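Local atomic coordinates of nitronate monooxygenase family protein (Pseudomonas aeruginosa, PDB entry 4QIT), a protein that uses FMN and molecular oxygen to oxidise alkyl nitronates, propionate 3-nitronate best of all, in an oxidative denitrification. Residues V74-H79 / L116-D121. The protein carries 1 engineered substitution. Numbering follows the deposited sequence.
With FMN (flavin mononucleotide), chain C; NIE (nitroethane), chain D.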
loop_
_atom_site.group_PDB
_atom_site.type_symbol
_atom_site.label_atom_id
_atom_site.label_comp_id
_atom_site.label_asym_id
_atom_site.label_seq_id
_atom_site.Cartn_x
_atom_site.Cartn_y
_atom_site.Cartn_z
ATOM N N VAL A 74 3.399 2.042 26.521
ATOM C CA VAL A 74 3.612 0.623 26.787
ATOM C C VAL A 74 2.642 -0.183 25.937
ATOM O O VAL A 74 1.428 0.022 26.018
ATOM C CB VAL A 74 3.435 0.295 28.280
ATOM C CG1 VAL A 74 3.569 -1.200 28.517
ATOM C CG2 VAL A 74 4.473 1.059 29.099
ATOM N N ASN A 75 3.174 -1.083 25.115
ATOM C CA ASN A 75 2.367 -1.777 24.112
ATOM C C ASN A 75 2.148 -3.252 24.441
ATOM O O ASN A 75 3.082 -3.961 24.852
ATOM C CB ASN A 75 3.039 -1.619 22.749
ATOM C CG ASN A 75 2.298 -2.318 21.629
ATOM O OD1 ASN A 75 2.616 -3.455 21.281
ATOM N ND2 ASN A 75 1.318 -1.635 21.045
ATOM N N LEU A 76 0.910 -3.706 24.240
ATOM C CA LEU A 76 0.554 -5.109 24.441
ATOM C C LEU A 76 -0.202 -5.663 23.240
ATOM O O LEU A 76 -1.075 -4.996 22.673
ATOM C CB LEU A 76 -0.296 -5.278 25.711
ATOM C CG LEU A 76 0.421 -4.893 27.016
ATOM C CD1 LEU A 76 0.167 -3.434 27.374
ATOM C CD2 LEU A 76 0.042 -5.816 28.170
ATOM N N PHE A 77 0.124 -6.894 22.865
ATOM C CA PHE A 77 -0.635 -7.578 21.827
ATOM C C PHE A 77 -1.991 -7.997 22.378
ATOM O O PHE A 77 -2.097 -8.432 23.529
ATOM C CB PHE A 77 0.103 -8.819 21.335
ATOM C CG PHE A 77 1.425 -8.531 20.665
ATOM C CD1 PHE A 77 1.836 -7.229 20.412
ATOM C CD2 PHE A 77 2.239 -9.578 20.276
ATOM C CE1 PHE A 77 3.056 -6.983 19.801
ATOM C CE2 PHE A 77 3.452 -9.346 19.657
ATOM C CZ PHE A 77 3.865 -8.041 19.422
ATOM N N CYS A 78 -3.021 -7.870 21.549
ATOM C CA CYS A 78 -4.392 -8.152 21.953
ATOM C C CYS A 78 -5.046 -9.025 20.884
ATOM O O CYS A 78 -6.201 -8.818 20.492
ATOM C CB CYS A 78 -5.155 -6.834 22.107
ATOM S SG CYS A 78 -6.667 -6.941 23.097
ATOM N N HIS A 79 -4.278 -9.990 20.397
ATOM C CA HIS A 79 -4.769 -10.956 19.421
ATOM C C HIS A 79 -5.783 -11.921 20.051
ATOM O O HIS A 79 -5.882 -12.025 21.280
ATOM C CB HIS A 79 -3.591 -11.747 18.841
ATOM C CG HIS A 79 -2.676 -12.321 19.885
ATOM N ND1 HIS A 79 -1.820 -11.544 20.635
ATOM C CD2 HIS A 79 -2.481 -13.600 20.283
ATOM C CE1 HIS A 79 -1.135 -12.324 21.457
ATOM N NE2 HIS A 79 -1.515 -13.571 21.268
ATOM N N LEU A 116 1.373 -14.360 25.201
ATOM C CA LEU A 116 0.019 -14.354 25.736
ATOM C C LEU A 116 -0.668 -13.049 25.381
ATOM O O LEU A 116 -0.113 -11.961 25.571
ATOM C CB LEU A 116 0.012 -14.564 27.250
ATOM C CG LEU A 116 0.614 -15.870 27.758
ATOM C CD1 LEU A 116 0.534 -15.927 29.279
ATOM C CD2 LEU A 116 -0.087 -17.061 27.134
ATOM N N SER A 117 -1.872 -13.159 24.840
ATOM C CA SER A 117 -2.685 -11.998 24.545
ATOM C C SER A 117 -3.135 -11.316 25.828
ATOM O O SER A 117 -3.254 -11.959 26.877
ATOM C CB SER A 117 -3.912 -12.420 23.742
ATOM O OG SER A 117 -4.758 -11.311 23.512
ATOM N N PHE A 118 -3.388 -10.014 25.730
ATOM C CA PHE A 118 -3.979 -9.236 26.806
ATOM C C PHE A 118 -5.306 -9.878 27.198
ATOM O O PHE A 118 -5.729 -9.810 28.358
ATOM C CB PHE A 118 -4.197 -7.798 26.322
ATOM C CG PHE A 118 -4.539 -6.816 27.418
ATOM C CD1 PHE A 118 -3.600 -6.477 28.389
ATOM C CD2 PHE A 118 -5.789 -6.207 27.454
ATOM C CE1 PHE A 118 -3.913 -5.560 29.387
ATOM C CE2 PHE A 118 -6.104 -5.288 28.451
ATOM C CZ PHE A 118 -5.167 -4.966 29.414
ATOM N N LEU A 119 -5.947 -10.522 26.229
ATOM C CA LEU A 119 -7.240 -11.170 26.454
ATOM C C LEU A 119 -7.152 -12.476 27.238
ATOM O O LEU A 119 -8.180 -12.999 27.674
ATOM C CB LEU A 119 -7.943 -11.412 25.118
ATOM C CG LEU A 119 -8.119 -10.159 24.262
ATOM C CD1 LEU A 119 -8.817 -10.500 22.969
ATOM C CD2 LEU A 119 -8.896 -9.091 25.021
ATOM N N GLU A 120 -5.945 -13.010 27.418
ATOM C CA GLU A 120 -5.798 -14.288 28.122
ATOM C C GLU A 120 -4.882 -14.263 29.349
ATOM O O GLU A 120 -4.809 -15.251 30.078
ATOM C CB GLU A 120 -5.339 -15.390 27.160
ATOM C CG GLU A 120 -3.891 -15.269 26.727
ATOM C CD GLU A 120 -3.554 -16.194 25.580
ATOM O OE1 GLU A 120 -2.978 -15.720 24.575
ATOM O OE2 GLU A 120 -3.857 -17.402 25.663
ATOM N N ASP A 121 -4.185 -13.155 29.584
ATOM C CA ASP A 121 -3.335 -13.041 30.770
ATOM C C ASP A 121 -3.919 -12.000 31.716
ATOM O O ASP A 121 -3.700 -10.806 31.543
ATOM C CB ASP A 121 -1.895 -12.665 30.393
ATOM C CG ASP A 121 -0.943 -12.687 31.588
ATOM O OD1 ASP A 121 -1.410 -12.763 32.748
ATOM O OD2 ASP A 121 0.288 -12.627 31.370
HETATM N N1 FMN C . 3.693 -2.864 16.546
HETATM C C2 FMN C . 3.167 -3.341 17.740
HETATM O O2 FMN C . 2.019 -3.044 18.044
HETATM N N3 FMN C . 3.916 -4.113 18.600
HETATM C C4 FMN C . 5.207 -4.441 18.243
HETATM O O4 FMN C . 5.909 -5.138 18.970
HETATM C C4A FMN C . 5.731 -3.977 17.049
HETATM N N5 FMN C . 7.016 -4.326 16.726
HETATM C C5A FMN C . 7.587 -3.872 15.561
HETATM C C6 FMN C . 8.897 -4.240 15.284
HETATM C C7 FMN C . 9.520 -3.800 14.134
HETATM C C7M FMN C . 10.945 -4.221 13.916
HETATM C C8 FMN C . 8.818 -3.001 13.231
HETATM C C8M FMN C . 9.478 -2.532 11.966
HETATM C C9 FMN C . 7.496 -2.639 13.513
HETATM C C9A FMN C . 6.868 -3.069 14.687
HETATM N N10 FMN C . 5.554 -2.719 15.002
HETATM C C10 FMN C . 4.986 -3.184 16.186
HETATM C "C1'" FMN C . 4.743 -1.875 14.052
HETATM C "C2'" FMN C . 4.798 -0.391 14.371
HETATM O "O2'" FMN C . 3.990 -0.124 15.488
HETATM C "C3'" FMN C . 4.273 0.440 13.208
HETATM O "O3'" FMN C . 3.060 -0.071 12.697
HETATM C "C4'" FMN C . 5.302 0.382 12.101
HETATM O "O4'" FMN C . 6.601 0.369 12.664
HETATM C "C5'" FMN C . 5.157 1.624 11.239
HETATM O "O5'" FMN C . 5.832 1.314 10.059
HETATM P P FMN C . 7.271 1.913 9.739
HETATM O O1P FMN C . 7.479 3.174 10.534
HETATM O O2P FMN C . 7.326 2.123 8.257
HETATM O O3P FMN C . 8.234 0.865 10.190
HETATM N N3 NIE D . 6.536 -7.285 15.001
HETATM C C1 NIE D . 4.699 -8.034 16.303
HETATM C C2 NIE D . 6.202 -7.876 16.248
HETATM O O4 NIE D . 5.890 -6.316 14.610
HETATM O O5 NIE D . 7.259 -8.015 14.103
HETATM O O HOH W 1 -0.124 -9.132 25.514
HETATM O O HOH W 2 -1.944 -16.411 22.267
#
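Ser117 lays its CB over one face of the His79 imidazole, 3.6 Å from the ring centroid and 13° off the normal, a CH-pi contact; CB of Phe77 and a water lie at the ring edge. CG of His79 sits between backbone N and carbonyl carbon (chi1 50°), which folds the ring back over Ser117. Its NE2 is hydrogen-bonded to the carbonyl of Tyr115, and the edge water also reaches Glu120 OE1. The Phe118 ring meets Leu76 at an oblique angle, CD1 lying 3.7 Å from Leu76 CD2.

Two direct hydrogen bonds cross between the segments: the backbone bond from Phe118 N to Phe77 O (3.0 Å), and one from the Ser117 hydroxyl, OG, to a lone pair of His79 O (2.6 Å). The same OG accepts from Leu119 N, making an ST turn, while Glu120 OE1 takes Ser117 N through its anti lone pair (2.8 Å), so the serine is gripped from both segments. A second water bridges Phe77 O and Leu116 O. Cys78 SG packs on Leu119 CD2 (3.6 Å).

The Phe77 ring leads away to the active site, where CE1 lies 3.2 Å from FMN N3 and CZ nears nitroethane; Asn75 OD1 accepts from that N3. The contact lies at the C-terminal end of TIM-barrel strand 72-77, which runs between strands 45-48 and 135-139; Leu76 and Phe118 both pack against helix 124-131.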